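Local atomic coordinates of ATP-binding protein (Mycobacterium tuberculosis, PDB entry 5UKV), a protein that is probably a sensor histidine kinase that transfers a phosphoryl group from ATP to a histidine in its own dimer, represented here by its dimerization and histidine phosphotransfer domain. Residues E24-L29 and R60-V65. The protein carries 1 engineered substitution. Sequence-based numbering, arbitrary orientation.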
loop_
_atom_site.group_PDB
_atom_site.type_symbol
_atom_site.label_atom_id
_atom_site.label_comp_id
_atom_site.label_asym_id
_atom_site.label_seq_id
_atom_site.Cartn_x
_atom_site.Cartn_y
_atom_site.Cartn_z
ATOM N N GLU A 24 -3.168 1.401 -7.899
ATOM C CA GLU A 24 -2.476 2.658 -7.788
ATOM C C GLU A 24 -1.334 2.646 -6.756
ATOM O O GLU A 24 -0.260 3.273 -6.939
ATOM C CB GLU A 24 -3.507 3.757 -7.372
ATOM C CG GLU A 24 -4.428 4.303 -8.504
ATOM C CD GLU A 24 -5.581 5.146 -7.987
ATOM O OE1 GLU A 24 -5.635 5.440 -6.742
ATOM O OE2 GLU A 24 -6.538 5.388 -8.794
ATOM N N LEU A 25 -1.527 1.870 -5.694
ATOM C CA LEU A 25 -0.451 1.634 -4.711
ATOM C C LEU A 25 0.633 0.777 -5.240
ATOM O O LEU A 25 1.786 0.937 -4.899
ATOM C CB LEU A 25 -1.037 0.993 -3.412
ATOM C CG LEU A 25 -1.990 1.851 -2.628
ATOM C CD1 LEU A 25 -2.728 0.965 -1.617
ATOM C CD2 LEU A 25 -1.160 3.007 -1.990
ATOM N N ARG A 26 0.269 -0.168 -6.060
ATOM C CA ARG A 26 1.210 -1.094 -6.589
ATOM C C ARG A 26 2.309 -0.500 -7.412
ATOM O O ARG A 26 3.389 -0.967 -7.379
ATOM C CB ARG A 26 0.500 -2.120 -7.419
ATOM C CG ARG A 26 0.968 -3.473 -7.056
ATOM C CD ARG A 26 0.846 -4.389 -8.218
ATOM N NE ARG A 26 -0.092 -5.432 -7.953
ATOM C CZ ARG A 26 -0.119 -6.534 -8.678
ATOM N NH1 ARG A 26 -0.995 -7.495 -8.436
ATOM N NH2 ARG A 26 0.734 -6.662 -9.673
ATOM N N THR A 27 1.991 0.520 -8.168
ATOM C CA THR A 27 2.932 1.114 -9.011
ATOM C C THR A 27 4.116 1.781 -8.272
ATOM O O THR A 27 5.222 1.410 -8.512
ATOM C CB THR A 27 2.218 2.080 -9.936
ATOM O OG1 THR A 27 1.154 1.368 -10.587
ATOM C CG2 THR A 27 3.161 2.690 -10.920
ATOM N N PRO A 28 3.890 2.784 -7.437
ATOM C CA PRO A 28 5.045 3.221 -6.632
ATOM C C PRO A 28 5.774 2.095 -5.794
ATOM O O PRO A 28 7.014 2.095 -5.659
ATOM C CB PRO A 28 4.453 4.337 -5.790
ATOM C CG PRO A 28 3.010 4.038 -5.683
ATOM C CD PRO A 28 2.653 3.399 -6.962
ATOM N N LEU A 29 5.070 1.105 -5.285
ATOM C CA LEU A 29 5.730 0.027 -4.606
ATOM C C LEU A 29 6.743 -0.763 -5.400
ATOM O O LEU A 29 7.745 -1.285 -4.845
ATOM C CB LEU A 29 4.727 -1.082 -4.150
ATOM C CG LEU A 29 4.528 -1.359 -2.745
ATOM C CD1 LEU A 29 3.436 -2.416 -2.433
ATOM C CD2 LEU A 29 5.870 -1.528 -2.012
ATOM N N ARG A 60 4.629 9.648 -2.002
ATOM C CA ARG A 60 3.492 9.518 -2.879
ATOM C C ARG A 60 2.509 8.447 -2.323
ATOM O O ARG A 60 1.314 8.639 -2.373
ATOM C CB ARG A 60 3.905 9.116 -4.344
ATOM C CG ARG A 60 2.806 8.961 -5.392
ATOM C CD ARG A 60 3.274 8.269 -6.711
ATOM N NE ARG A 60 4.487 8.920 -7.239
ATOM C CZ ARG A 60 4.505 10.114 -7.800
ATOM N NH1 ARG A 60 3.392 10.781 -7.958
ATOM N NH2 ARG A 60 5.635 10.636 -8.264
HETATM N N MSE A 61 2.971 7.272 -1.942
HETATM C CA MSE A 61 2.055 6.314 -1.404
HETATM C C MSE A 61 1.463 6.721 -0.119
HETATM O O MSE A 61 0.341 6.357 0.236
HETATM C CB MSE A 61 2.813 4.977 -1.005
HETATM C CG MSE A 61 3.054 4.158 -2.184
HETATM SE SE MSE A 61 4.095 2.495 -1.661
HETATM C CE MSE A 61 2.558 1.584 -1.015
ATOM N N GLY A 62 2.210 7.535 0.627
ATOM C CA GLY A 62 1.676 8.009 1.847
ATOM C C GLY A 62 0.433 8.829 1.684
ATOM O O GLY A 62 -0.545 8.744 2.458
ATOM N N LEU A 63 0.467 9.675 0.697
ATOM C CA LEU A 63 -0.680 10.429 0.361
ATOM C C LEU A 63 -1.798 9.625 -0.170
ATOM O O LEU A 63 -2.932 9.912 0.131
ATOM C CB LEU A 63 -0.293 11.452 -0.665
ATOM C CG LEU A 63 0.802 12.454 -0.249
ATOM C CD1 LEU A 63 1.123 13.244 -1.514
ATOM C CD2 LEU A 63 0.252 13.323 0.835
ATOM N N LEU A 64 -1.534 8.627 -1.006
ATOM C CA LEU A 64 -2.598 7.764 -1.505
ATOM C C LEU A 64 -3.244 7.092 -0.278
ATOM O O LEU A 64 -4.471 6.834 -0.197
ATOM C CB LEU A 64 -2.025 6.689 -2.487
ATOM C CG LEU A 64 -1.576 7.330 -3.827
ATOM C CD1 LEU A 64 -0.582 6.471 -4.634
ATOM C CD2 LEU A 64 -2.757 7.857 -4.698
ATOM N N VAL A 65 -2.416 6.576 0.622
ATOM C CA VAL A 65 -2.965 5.825 1.721
ATOM C C VAL A 65 -3.798 6.717 2.608
ATOM O O VAL A 65 -4.859 6.306 3.175
ATOM C CB VAL A 65 -1.796 5.164 2.523
ATOM C CG1 VAL A 65 -2.271 4.676 3.899
ATOM C CG2 VAL A 65 -1.285 4.000 1.765
#
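Selenomethionine Met61 reaches from helix 47-71 across to Pro28 and Leu29 of helix 2-40, inside the antiparallel helical hairpin that each subunit gives to the dimeric DHp bundle of a histidine kinase. The two short segments run at 165° to each other, their axes 9.8 Å apart. From CB, the Met61 chain leaves beside its own backbone N (chi1 -80°) and first meets the proline ring: CG lies 3.5 Å from Pro28 CG, a snug apolar touch. The chain runs on to SE, 4.0 Å from Leu29 CG. There it bends, chi3 80°, and CE turns back toward the preceding turn, lying 3.9 Å from Leu29 CG and also near Leu25 O. Leu29 N gives that same oxygen a weak hydrogen bond, and the N of Pro28 has no hydrogen to give, so the helix kinks where Met61 packs. Met61 also packs on Leu29 of the second subunit, so the contact lies where the hairpin meets its partner. One turn along, Leu25 and Leu64 lie alongside each other, pointing opposite ways, and Leu25 CD2 settles 3.8 Å from Leu64 CB and 3.9 Å from Val65 CG2.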